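Local coordinates for isocitrate dehydrogenase [NAD] subunit 2 (Saccharomyces cerevisiae, PDB 3BLX), which catalyses, as a subunit of the mitochondrial IDH1–IDH2 octamer, NAD-dependent oxidative decarboxylation of isocitrate to 2-oxoglutarate in the citric acid cycle and also binds RNA, at residues L131-E136 against S240-L245; L109-R114 against E166-Y171; N137-Y142 against L159-A164; G263-A268 against E278-S283; A293-L298 against A341-F346. All coordinates share one frame; numbering follows the deposited sequence.

Interaction 1: residues L131-E136 against S240-L245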
# COMPACT_ATOMS: atom_id res chain seq x y z
N LEU B 131 39.00 38.35 -8.03
CA LEU B 131 37.75 38.52 -7.31
C LEU B 131 37.94 38.34 -5.82
O LEU B 131 38.74 37.52 -5.39
CB LEU B 131 36.74 37.51 -7.84
CG LEU B 131 36.39 37.78 -9.29
CD1 LEU B 131 35.65 36.62 -9.94
CD2 LEU B 131 35.60 39.07 -9.37
N VAL B 132 37.20 39.11 -5.03
CA VAL B 132 37.20 38.93 -3.58
C VAL B 132 35.76 38.85 -3.06
O VAL B 132 34.99 39.80 -3.24
CB VAL B 132 37.96 40.07 -2.85
CG1 VAL B 132 37.93 39.85 -1.37
CG2 VAL B 132 39.38 40.11 -3.32
N LEU B 133 35.40 37.72 -2.43
CA LEU B 133 34.08 37.52 -1.86
C LEU B 133 34.13 37.26 -0.35
O LEU B 133 34.84 36.38 0.11
CB LEU B 133 33.38 36.36 -2.55
CG LEU B 133 31.96 36.03 -2.05
CD1 LEU B 133 31.05 37.21 -2.26
CD2 LEU B 133 31.38 34.80 -2.72
N ILE B 134 33.41 38.05 0.44
CA ILE B 134 33.29 37.80 1.86
C ILE B 134 31.87 37.28 2.13
O ILE B 134 30.89 37.89 1.75
CB ILE B 134 33.56 39.06 2.71
CG1 ILE B 134 35.05 39.38 2.78
CG2 ILE B 134 33.13 38.84 4.12
CD1 ILE B 134 35.59 39.99 1.56
N ARG B 135 31.76 36.12 2.77
CA ARG B 135 30.45 35.58 3.04
C ARG B 135 30.24 35.35 4.54
O ARG B 135 31.18 35.06 5.26
CB ARG B 135 30.22 34.32 2.23
CG ARG B 135 30.59 33.05 2.93
CD ARG B 135 29.51 31.97 2.65
NE ARG B 135 29.92 30.63 3.07
CZ ARG B 135 30.92 29.93 2.51
NH1 ARG B 135 31.62 30.43 1.49
NH2 ARG B 135 31.22 28.73 2.97
N GLU B 136 28.99 35.52 5.01
CA GLU B 136 28.65 35.26 6.41
C GLU B 136 28.70 33.74 6.71
O GLU B 136 28.37 32.92 5.86
CB GLU B 136 27.25 35.83 6.68
CG GLU B 136 27.04 36.41 8.08
CD GLU B 136 26.85 35.35 9.16
OE1 GLU B 136 26.41 34.22 8.83
OE2 GLU B 136 27.12 35.65 10.34
N SER B 240 32.98 41.96 -2.81
CA SER B 240 31.59 41.54 -2.63
C SER B 240 31.29 40.96 -1.22
O SER B 240 32.07 40.16 -0.70
CB SER B 240 31.24 40.52 -3.69
OG SER B 240 31.54 41.01 -4.97
N VAL B 241 30.19 41.38 -0.60
CA VAL B 241 29.63 40.62 0.52
C VAL B 241 28.26 40.01 0.21
O VAL B 241 27.47 40.58 -0.50
CB VAL B 241 29.42 41.46 1.75
CG1 VAL B 241 30.46 41.16 2.76
CG2 VAL B 241 29.33 42.91 1.38
N CYS B 242 27.97 38.87 0.80
CA CYS B 242 26.62 38.31 0.66
C CYS B 242 26.21 37.57 1.90
O CYS B 242 27.07 37.19 2.73
CB CYS B 242 26.56 37.38 -0.54
SG CYS B 242 27.66 35.97 -0.40
N PRO B 243 24.89 37.36 2.06
CA PRO B 243 24.38 36.56 3.18
C PRO B 243 24.81 35.11 3.02
O PRO B 243 25.17 34.69 1.91
CB PRO B 243 22.86 36.68 3.05
CG PRO B 243 22.62 37.82 2.10
CD PRO B 243 23.82 37.88 1.20
N ASN B 244 24.81 34.35 4.11
CA ASN B 244 25.31 32.97 4.07
C ASN B 244 24.69 32.10 2.95
O ASN B 244 25.37 31.24 2.39
CB ASN B 244 25.17 32.32 5.44
CG ASN B 244 25.44 30.83 5.41
OD1 ASN B 244 24.51 30.02 5.49
ND2 ASN B 244 26.71 30.45 5.27
N LEU B 245 23.41 32.35 2.64
CA LEU B 245 22.65 31.63 1.62
C LEU B 245 23.34 31.39 0.26
O LEU B 245 23.34 30.28 -0.27
CB LEU B 245 21.31 32.33 1.41
CG LEU B 245 20.21 31.39 0.90
CD1 LEU B 245 19.68 30.51 2.03
CD2 LEU B 245 19.07 32.14 0.23
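Leu133, Ile134 and Arg135 run parallel to Ser240, Val241 and Cys242, paired residue for residue. The straightest backbone bond goes from Ile134 N to Ser240 O, 178° at the hydrogen; Ser240 N donates to Val132 O and Cys242 N to Ile134 O, whereas Glu136 N to Cys242 O is weak at 3.4 Å. On one face Leu133 CD1 rests against Ser240 CB (3.6 Å), and on the other Ile134 CB meets Val241 CG1 (3.7 Å).

Past the strand end, Asn244 CB sits 3.3 Å from Glu136 O. CG swings anti to the backbone N (chi1 170°), which lets ND2 of Asn244 donate to Glu136 O at 3.0 Å, the oxygen lying near the amide plane. ND2 approaches the edge of the Arg135 guanidinium, whose NH2 is bonded to Tyr142 OH, while OD1 takes a weak bond from Glu141 N. A leucine here would probably leave Glu136 O without its side-chain donor and Glu141 N without a weak acceptor.

Such parallel strands belong to the central sheet of the isocitrate/isopropylmalate dehydrogenase fold, with the probable substrate ligand Arg135 near the end of one and helix 244-258, carrying the probable metal ligands Asp248 and Asp252, after the other.

Interaction 2: residues L109-R114 against E166-Y171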
# COMPACT_ATOMS: atom_id res chain seq x y z
N LEU B 109 34.19 32.19 14.54
CA LEU B 109 34.48 32.60 13.16
C LEU B 109 33.22 33.01 12.43
O LEU B 109 32.33 32.21 12.22
CB LEU B 109 35.17 31.47 12.41
CG LEU B 109 36.32 30.80 13.15
CD1 LEU B 109 36.92 29.71 12.30
CD2 LEU B 109 37.39 31.81 13.57
N PHE B 110 33.15 34.27 12.01
CA PHE B 110 31.92 34.79 11.45
C PHE B 110 32.04 35.12 9.96
O PHE B 110 31.04 35.16 9.25
CB PHE B 110 31.42 35.99 12.27
CG PHE B 110 32.39 37.13 12.27
CD1 PHE B 110 32.40 38.04 11.23
CD2 PHE B 110 33.30 37.29 13.30
CE1 PHE B 110 33.31 39.09 11.21
CE2 PHE B 110 34.20 38.34 13.30
CZ PHE B 110 34.21 39.24 12.25
N ALA B 111 33.26 35.35 9.49
CA ALA B 111 33.46 35.74 8.10
C ALA B 111 34.39 34.79 7.39
O ALA B 111 35.40 34.37 7.94
CB ALA B 111 34.00 37.14 8.01
N ASN B 112 34.04 34.46 6.15
CA ASN B 112 34.87 33.62 5.30
C ASN B 112 35.34 34.46 4.12
O ASN B 112 34.52 34.95 3.36
CB ASN B 112 34.05 32.41 4.82
CG ASN B 112 34.87 31.42 3.99
OD1 ASN B 112 34.64 31.24 2.80
ND2 ASN B 112 35.83 30.77 4.63
N VAL B 113 36.65 34.64 3.97
CA VAL B 113 37.21 35.43 2.87
C VAL B 113 37.72 34.52 1.77
O VAL B 113 38.55 33.68 2.02
CB VAL B 113 38.33 36.29 3.37
CG1 VAL B 113 38.87 37.14 2.24
CG2 VAL B 113 37.83 37.14 4.52
N ARG B 114 37.18 34.68 0.56
CA ARG B 114 37.51 33.80 -0.56
C ARG B 114 37.95 34.58 -1.78
O ARG B 114 37.10 35.02 -2.57
CB ARG B 114 36.29 32.98 -0.96
CG ARG B 114 36.09 31.70 -0.20
CD ARG B 114 36.84 30.58 -0.85
NE ARG B 114 36.01 29.39 -0.93
CZ ARG B 114 35.70 28.75 -2.05
NH1 ARG B 114 36.16 29.17 -3.21
NH2 ARG B 114 34.94 27.69 -2.02
N GLU B 166 25.74 43.01 10.45
CA GLU B 166 26.54 44.19 10.74
C GLU B 166 27.79 43.69 11.39
O GLU B 166 27.96 43.82 12.60
CB GLU B 166 25.79 45.11 11.71
CG GLU B 166 26.60 46.25 12.32
CD GLU B 166 25.96 46.84 13.59
OE1 GLU B 166 24.75 46.59 13.85
OE2 GLU B 166 26.69 47.56 14.33
N ARG B 167 28.66 43.10 10.60
CA ARG B 167 29.79 42.39 11.16
C ARG B 167 30.56 41.72 10.07
O ARG B 167 31.77 41.89 10.01
CB ARG B 167 29.35 41.36 12.18
CG ARG B 167 30.49 40.88 13.05
CD ARG B 167 30.04 40.44 14.43
NE ARG B 167 29.29 39.19 14.34
CZ ARG B 167 28.41 38.79 15.24
NH1 ARG B 167 28.18 39.55 16.31
NH2 ARG B 167 27.76 37.64 15.07
N VAL B 168 29.89 40.95 9.22
CA VAL B 168 30.47 40.63 7.91
C VAL B 168 30.50 41.87 7.05
O VAL B 168 31.35 41.98 6.20
CB VAL B 168 29.69 39.60 7.05
CG1 VAL B 168 30.34 38.26 7.09
CG2 VAL B 168 28.22 39.57 7.39
N ILE B 169 29.55 42.77 7.25
CA ILE B 169 29.50 43.95 6.42
C ILE B 169 30.57 44.96 6.88
O ILE B 169 31.29 45.50 6.05
CB ILE B 169 28.10 44.53 6.32
CG1 ILE B 169 27.20 43.53 5.59
CG2 ILE B 169 28.11 45.84 5.57
CD1 ILE B 169 25.76 43.94 5.51
N ARG B 170 30.70 45.17 8.18
CA ARG B 170 31.83 45.97 8.69
C ARG B 170 33.13 45.41 8.14
O ARG B 170 33.92 46.14 7.56
CB ARG B 170 31.92 46.01 10.22
CG ARG B 170 31.04 47.04 10.87
CD ARG B 170 31.63 47.52 12.16
NE ARG B 170 31.30 48.93 12.31
CZ ARG B 170 30.18 49.36 12.85
NH1 ARG B 170 29.29 48.48 13.30
NH2 ARG B 170 29.94 50.66 12.94
N TYR B 171 33.34 44.12 8.33
CA TYR B 171 34.57 43.50 7.92
C TYR B 171 34.80 43.67 6.44
O TYR B 171 35.93 43.82 6.02
CB TYR B 171 34.61 42.01 8.28
CG TYR B 171 35.95 41.39 8.00
CD1 TYR B 171 36.95 41.39 8.97
CD2 TYR B 171 36.24 40.82 6.77
CE1 TYR B 171 38.18 40.84 8.72
CE2 TYR B 171 37.48 40.28 6.51
CZ TYR B 171 38.45 40.29 7.49
OH TYR B 171 39.68 39.74 7.23
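Phe110, Ala111 and Val113 on strand 109-117 face Arg167, Val168 and Tyr171 on helix 162-178, a helix-on-sheet layer of the dehydrogenase fold. The two short segments cross at -41° with axes 8.1 Å apart. Phe110 and Ala111 together oppose Ile270 of the next strand in a classic beta bulge, and both also point toward the helix.

The aromatic contact is a CH-pi interaction: Arg167 CG stands over one face of the Phe110 ring, 4.0 Å from its centroid and offset toward the rim. The Arg167 chain bends at chi3 (70°), and its guanidinium carbon is so far from the ring that any cation-pi attraction is at most weak. Tyr171 CB comes to the ring's edge, 4.3 Å from Phe110 CE1, and the ring of His272 meets the same phenyl at about 45°. An alanine in place of Phe110 would leave Arg167 CG without the ring face beneath it and is likely to set the arginine chain free to turn.

The remaining contacts are mostly apolar. Val168 CG1 lies 3.9 Å from Ala111 CB and also leans on Phe110 O. Farther along the strand, Val113 and Tyr171 meet at about a right angle, the methyl Val113 CG2 touching the ring atom Tyr171 CE2 at 3.7 Å.

Interaction 3: residues N137-Y142 against L159-A164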
# COMPACT_ATOMS: atom_id res chain seq x y z
N ASN B 137 29.15 33.36 7.90
CA ASN B 137 29.31 31.95 8.24
C ASN B 137 28.46 31.41 9.41
O ASN B 137 28.31 30.20 9.57
CB ASN B 137 30.78 31.64 8.52
CG ASN B 137 31.44 30.86 7.41
OD1 ASN B 137 30.80 30.40 6.46
ND2 ASN B 137 32.75 30.70 7.53
N THR B 138 27.93 32.33 10.21
CA THR B 138 27.18 32.03 11.42
C THR B 138 25.81 31.40 11.15
O THR B 138 25.54 30.24 11.45
CB THR B 138 26.97 33.32 12.25
OG1 THR B 138 28.20 33.70 12.87
CG2 THR B 138 25.88 33.15 13.32
N GLU B 139 24.92 32.20 10.57
CA GLU B 139 23.53 31.82 10.46
C GLU B 139 23.20 31.28 9.07
O GLU B 139 24.02 30.65 8.43
CB GLU B 139 22.65 33.02 10.79
CG GLU B 139 22.94 34.20 9.92
CD GLU B 139 22.63 35.51 10.60
OE1 GLU B 139 22.33 35.49 11.81
OE2 GLU B 139 22.69 36.57 9.93
N GLY B 140 21.98 31.52 8.60
CA GLY B 140 21.58 31.04 7.30
C GLY B 140 21.25 29.56 7.34
O GLY B 140 20.69 29.07 8.32
N GLU B 141 21.59 28.86 6.28
CA GLU B 141 21.34 27.44 6.20
C GLU B 141 22.28 26.61 7.07
O GLU B 141 22.09 25.42 7.22
CB GLU B 141 21.43 26.97 4.74
CG GLU B 141 22.70 27.44 4.02
CD GLU B 141 22.61 27.29 2.51
OE1 GLU B 141 21.49 27.03 2.01
OE2 GLU B 141 23.65 27.43 1.83
N TYR B 142 23.30 27.25 7.65
CA TYR B 142 24.19 26.57 8.59
C TYR B 142 23.51 26.33 9.94
O TYR B 142 23.62 25.24 10.50
CB TYR B 142 25.51 27.34 8.77
CG TYR B 142 26.43 27.24 7.57
CD1 TYR B 142 25.97 26.71 6.35
CD2 TYR B 142 27.75 27.70 7.64
CE1 TYR B 142 26.80 26.62 5.24
CE2 TYR B 142 28.59 27.62 6.52
CZ TYR B 142 28.11 27.08 5.33
OH TYR B 142 28.93 27.00 4.23
N LEU B 159 17.38 31.53 9.51
CA LEU B 159 17.41 32.75 10.28
C LEU B 159 18.45 33.70 9.74
O LEU B 159 19.54 33.27 9.33
CB LEU B 159 17.81 32.42 11.71
CG LEU B 159 16.96 33.09 12.75
CD1 LEU B 159 15.57 32.60 12.59
CD2 LEU B 159 17.50 32.70 14.09
N ILE B 160 18.12 34.98 9.74
CA ILE B 160 19.12 36.03 9.49
C ILE B 160 18.96 37.17 10.52
O ILE B 160 17.86 37.59 10.80
CB ILE B 160 19.09 36.54 8.02
CG1 ILE B 160 20.41 37.17 7.63
CG2 ILE B 160 18.02 37.57 7.81
CD1 ILE B 160 20.33 37.93 6.32
N THR B 161 20.06 37.64 11.11
CA THR B 161 19.97 38.69 12.13
C THR B 161 20.76 39.93 11.76
O THR B 161 21.77 39.83 11.07
CB THR B 161 20.47 38.24 13.54
OG1 THR B 161 21.88 37.98 13.51
CG2 THR B 161 19.71 37.02 14.04
N ARG B 162 20.29 41.08 12.23
CA ARG B 162 20.98 42.36 12.07
C ARG B 162 22.40 42.27 12.64
O ARG B 162 23.36 42.63 11.96
CB ARG B 162 20.17 43.49 12.72
CG ARG B 162 21.02 44.63 13.27
CD ARG B 162 20.19 45.88 13.55
NE ARG B 162 20.04 46.74 12.37
CZ ARG B 162 19.08 46.60 11.46
NH1 ARG B 162 18.18 45.63 11.60
NH2 ARG B 162 19.01 47.43 10.42
N ASP B 163 22.55 41.74 13.85
CA ASP B 163 23.88 41.64 14.48
C ASP B 163 24.90 40.91 13.61
O ASP B 163 25.98 41.42 13.35
CB ASP B 163 23.79 40.99 15.86
CG ASP B 163 23.16 41.89 16.91
OD1 ASP B 163 22.92 43.09 16.63
OD2 ASP B 163 22.90 41.39 18.04
N ALA B 164 24.58 39.71 13.18
CA ALA B 164 25.55 38.90 12.45
C ALA B 164 25.88 39.54 11.12
O ALA B 164 26.99 39.38 10.62
CB ALA B 164 25.02 37.49 12.24
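Glu139 and Thr161 meet at the base of the beta hairpin built from strands 140-148 and 153-161, where the second strand gives way to helix 162-178. The hairpin is consistent with the clasp of this enzyme family: Leu159, Ile160 and Thr161 continue the sheet by pairing antiparallel with a strand of a neighbouring IDH1 subunit.

Backbone contact is slight. Gly140 N donates to Leu159 O at 3.1 Å, and Gly140 itself takes a positive phi inside the type II' turn from Glu139 to Tyr142, the latter probably critical for catalysis.

The side chain of Glu139 does most of the work. Its CG is placed between the backbone N and the carbonyl carbon (chi1 57°), and from there the chain runs extended, CB and CG passing beside Leu159 O, until the carboxylate arrives at the start of the helix. Glu139 OE1 receives the hydroxyl of Thr161 OG1 on its syn lone pair at 3.0 Å. Glu139 OE2 is met from above the carboxylate plane by Thr161 N, 3.1 Å away in a nearly straight bond (169°). Ala164 CB lies 3.4 Å from OE1 of Glu139, and Ile160 CG1 lies alongside its OE2.

Thr161 is the N-cap of the helix. Its OG1 accepts from Ala164 N (3.2 Å) while donating to Glu139, so the cap and the carboxylate fix each other's orientation. The two donors and the helix N-terminus would probably help to stabilise a negative charge on this buried carboxylate.

Interaction 4: residues G263-A268 against E278-S283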
# COMPACT_ATOMS: atom_id res chain seq x y z
N GLY B 263 41.32 23.87 -6.69
CA GLY B 263 42.70 23.46 -6.51
C GLY B 263 43.68 24.53 -6.10
O GLY B 263 44.66 24.25 -5.41
N LEU B 264 43.43 25.77 -6.52
CA LEU B 264 44.38 26.83 -6.25
C LEU B 264 43.80 27.90 -5.33
O LEU B 264 44.30 29.03 -5.28
CB LEU B 264 44.87 27.45 -7.57
CG LEU B 264 45.16 26.43 -8.67
CD1 LEU B 264 45.42 27.11 -10.00
CD2 LEU B 264 46.31 25.52 -8.27
N THR B 265 42.77 27.54 -4.58
CA THR B 265 42.01 28.53 -3.84
C THR B 265 42.29 28.55 -2.33
O THR B 265 42.13 27.54 -1.63
CB THR B 265 40.51 28.34 -4.06
OG1 THR B 265 40.23 28.36 -5.47
CG2 THR B 265 39.74 29.45 -3.37
N PRO B 266 42.71 29.72 -1.84
CA PRO B 266 42.94 30.05 -0.43
C PRO B 266 41.64 30.52 0.20
O PRO B 266 40.73 30.96 -0.52
CB PRO B 266 43.90 31.25 -0.50
CG PRO B 266 44.03 31.60 -1.94
CD PRO B 266 43.02 30.84 -2.73
N SER B 267 41.56 30.44 1.52
CA SER B 267 40.39 30.91 2.22
C SER B 267 40.78 31.28 3.63
O SER B 267 41.71 30.72 4.21
CB SER B 267 39.27 29.87 2.21
OG SER B 267 39.27 29.07 3.39
N ALA B 268 40.05 32.25 4.17
CA ALA B 268 40.31 32.72 5.51
C ALA B 268 39.00 32.67 6.28
O ALA B 268 37.94 33.00 5.76
CB ALA B 268 40.85 34.10 5.46
N GLU B 278 43.01 28.27 5.47
CA GLU B 278 43.00 26.92 4.92
C GLU B 278 42.82 26.91 3.43
O GLU B 278 42.24 27.83 2.86
CB GLU B 278 41.87 26.11 5.56
CG GLU B 278 40.49 26.75 5.53
CD GLU B 278 39.35 25.83 6.04
OE1 GLU B 278 39.49 24.58 6.03
OE2 GLU B 278 38.29 26.36 6.46
N ALA B 279 43.31 25.85 2.79
CA ALA B 279 42.93 25.58 1.42
C ALA B 279 41.52 24.99 1.46
O ALA B 279 41.09 24.50 2.50
CB ALA B 279 43.90 24.61 0.80
N VAL B 280 40.80 25.03 0.35
CA VAL B 280 39.44 24.53 0.33
C VAL B 280 39.28 23.26 -0.48
O VAL B 280 38.17 22.76 -0.63
CB VAL B 280 38.43 25.59 -0.17
CG1 VAL B 280 38.60 26.88 0.60
CG2 VAL B 280 38.60 25.84 -1.65
N HIS B 281 40.38 22.73 -1.01
CA HIS B 281 40.30 21.47 -1.74
C HIS B 281 40.25 20.32 -0.76
O HIS B 281 40.40 20.52 0.44
CB HIS B 281 41.50 21.28 -2.66
CG HIS B 281 42.82 21.51 -1.99
ND1 HIS B 281 43.33 20.64 -1.06
CD2 HIS B 281 43.73 22.50 -2.12
CE1 HIS B 281 44.50 21.09 -0.64
NE2 HIS B 281 44.76 22.22 -1.27
N GLY B 282 40.08 19.10 -1.29
CA GLY B 282 39.93 17.91 -0.47
C GLY B 282 41.18 17.26 0.10
O GLY B 282 42.29 17.77 -0.03
N SER B 283 41.00 16.13 0.76
CA SER B 283 42.12 15.37 1.29
C SER B 283 42.80 14.67 0.13
O SER B 283 44.01 14.47 0.13
CB SER B 283 41.63 14.32 2.28
OG SER B 283 40.44 14.75 2.92
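The imidazole of His281 meets Gly263 O obliquely, its CD2 lying 3.8 Å from that oxygen. In the plane of the ring, ND1 of His281 donates to a lone pair of Gly282 O at 3.2 Å, which helps fix the ring's rotation. The carboxylate of Glu278 finds its main partner outside the hairpin ends, OE1 in a salt bridge to Lys85.

Beside them the backbones pair antiparallel. Glu278 N gives Ser267 O the one good bond, 3.0 Å and 171° at the hydrogen. The return bond from Ser267 N to Glu278 O is weak, as is the one from Ser267 OG to that same oxygen, and Val280 N reaches Thr265 O only weakly at 3.5 Å.

The two methyls of Val280 meet two residues: CG1 touches Ser267 CB at 3.5 Å, and CG2 lies obliquely against Thr265 CB at 4.0 Å. The hydroxyl of Thr265 bonds to Ser255 OG.

These residues form the open end of the hairpin of strands 266-271 and 275-279 in the central sheet. Strand 109-117 adjoins the first and brings Arg114, a probable substrate ligand, against Thr265 and Val280; strand 82-85 adjoins the second, and helix 296-309 packs on Pro266, Ala279 and His281.

Interaction 5: residues A293-L298 against A341-F346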
# COMPACT_ATOMS: atom_id res chain seq x y z
N ALA B 293 50.98 16.02 -4.70
CA ALA B 293 50.12 17.08 -4.15
C ALA B 293 50.53 18.47 -4.60
O ALA B 293 51.68 18.68 -4.95
CB ALA B 293 50.12 17.02 -2.63
N ASN B 294 49.60 19.41 -4.59
CA ASN B 294 49.90 20.78 -4.96
C ASN B 294 49.70 21.77 -3.82
O ASN B 294 48.57 22.11 -3.48
CB ASN B 294 49.09 21.19 -6.19
CG ASN B 294 49.45 22.57 -6.69
OD1 ASN B 294 50.17 23.32 -6.03
ND2 ASN B 294 48.95 22.92 -7.87
N PRO B 295 50.80 22.27 -3.24
CA PRO B 295 50.82 23.10 -2.04
C PRO B 295 50.49 24.58 -2.27
O PRO B 295 50.52 25.37 -1.31
CB PRO B 295 52.28 23.02 -1.58
CG PRO B 295 52.99 22.20 -2.59
CD PRO B 295 52.14 22.07 -3.78
N THR B 296 50.19 24.94 -3.51
CA THR B 296 49.90 26.34 -3.84
C THR B 296 48.76 26.93 -3.01
O THR B 296 48.87 28.06 -2.51
CB THR B 296 49.48 26.49 -5.29
OG1 THR B 296 50.43 25.84 -6.14
CG2 THR B 296 49.37 27.96 -5.64
N ALA B 297 47.67 26.17 -2.92
CA ALA B 297 46.48 26.60 -2.21
C ALA B 297 46.81 26.85 -0.75
O ALA B 297 46.51 27.91 -0.22
CB ALA B 297 45.41 25.56 -2.34
N LEU B 298 47.44 25.88 -0.11
CA LEU B 298 47.85 26.08 1.28
C LEU B 298 48.89 27.22 1.41
O LEU B 298 48.84 28.02 2.34
CB LEU B 298 48.32 24.77 1.92
CG LEU B 298 48.53 24.81 3.44
CD1 LEU B 298 47.33 25.41 4.15
CD2 LEU B 298 48.83 23.44 3.99
N ALA B 341 56.18 18.55 -12.55
CA ALA B 341 56.89 18.62 -11.28
C ALA B 341 56.27 17.78 -10.19
O ALA B 341 55.16 17.26 -10.32
CB ALA B 341 57.00 20.05 -10.81
N THR B 342 57.01 17.65 -9.10
CA THR B 342 56.59 16.86 -7.97
C THR B 342 56.49 17.80 -6.79
O THR B 342 57.05 18.90 -6.85
CB THR B 342 57.64 15.78 -7.66
OG1 THR B 342 57.02 14.71 -6.95
CG2 THR B 342 58.78 16.36 -6.84
N THR B 343 55.80 17.40 -5.73
CA THR B 343 55.59 18.32 -4.61
C THR B 343 56.93 18.72 -3.97
O THR B 343 57.05 19.82 -3.44
CB THR B 343 54.50 17.83 -3.60
OG1 THR B 343 54.50 18.63 -2.41
CG2 THR B 343 54.70 16.41 -3.24
N SER B 344 57.93 17.86 -4.07
CA SER B 344 59.28 18.17 -3.59
C SER B 344 60.01 19.11 -4.53
O SER B 344 60.59 20.11 -4.11
CB SER B 344 60.11 16.91 -3.42
OG SER B 344 59.53 16.04 -2.48
N SER B 345 60.00 18.78 -5.82
CA SER B 345 60.69 19.60 -6.80
C SER B 345 60.08 20.99 -6.89
O SER B 345 60.77 21.96 -7.18
CB SER B 345 60.66 18.92 -8.16
OG SER B 345 59.48 19.22 -8.86
N PHE B 346 58.79 21.09 -6.63
CA PHE B 346 58.09 22.37 -6.62
C PHE B 346 58.54 23.22 -5.43
O PHE B 346 58.82 24.40 -5.59
CB PHE B 346 56.57 22.13 -6.56
CG PHE B 346 55.73 23.38 -6.74
CD1 PHE B 346 55.16 23.68 -7.96
CD2 PHE B 346 55.49 24.24 -5.67
CE1 PHE B 346 54.38 24.81 -8.12
CE2 PHE B 346 54.71 25.37 -5.82
CZ PHE B 346 54.16 25.66 -7.05
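Ala293, Pro295 and Thr296 receive Thr343 and Phe346 where two helices begin, 296-309 and 343-352. The lead-in to the first is an Asx turn with proline in its middle: the amide of Asn294 reaches forward along the chain, and Asn294 OD1 accepts from Thr296 N at 3.0 Å, the donor standing above the carbonyl plane. At its other end ND2 is bonded to Asp336 OD2, so the amide is held in its rotation by a partner on each of its two polar atoms.

The start of the second helix is arranged differently. Thr342 fills the N-cap position without a side-chain capping bond; its own N donates to Ser345 OG, and its OG1 bonds to Asp291 O.

Between the two starts, Thr343 points into the turn. Thr343 CB lies 3.2 Å from Ala293 O. The branch torsion puts Thr343 OG1 anti to the backbone N (chi1 170°), facing Pro295 CG at 3.9 Å, and leaves CG2 beside Ala293. Helix 33-45 borders the same spot, with Ile36 against Ala293, Ser39 against Pro295 and Glu35 against Thr343.

One helical turn on, Phe346 extends in the same sense as Thr343 (chi1 -172°), which brings its ring to Pro295 and Thr296. The ring is approached obliquely: Pro295 CD comes within 4.4 Å of Phe346 CD2. Thr296 meets the ring side chain at about a right angle, its OG1 3.8 Å from Phe346 CZ.

From the N terminus, residues 109-114 open interaction 2, 131-136 open interaction 1 and 137-142 open interaction 3. The hairpin of strands 140-148 and 153-161 closes first, at 159-164, so interaction 3 nests inside the loops of both others. Interaction 2 closes next, at 166-171, and interaction 1 at 240-245; these two cross, their centres about 8 Å apart, and share neighbouring strands of the central sheet. Interactions 4 and 5 follow in series. Interaction 4 is a hairpin on the same sheet, next to strand 109-117; interaction 5 closes a longer helical loop and touches interaction 4 chiefly through Ala297. Interactions 3 and 5 lie on opposite sides of the chain's centre, their centres about 37 Å apart.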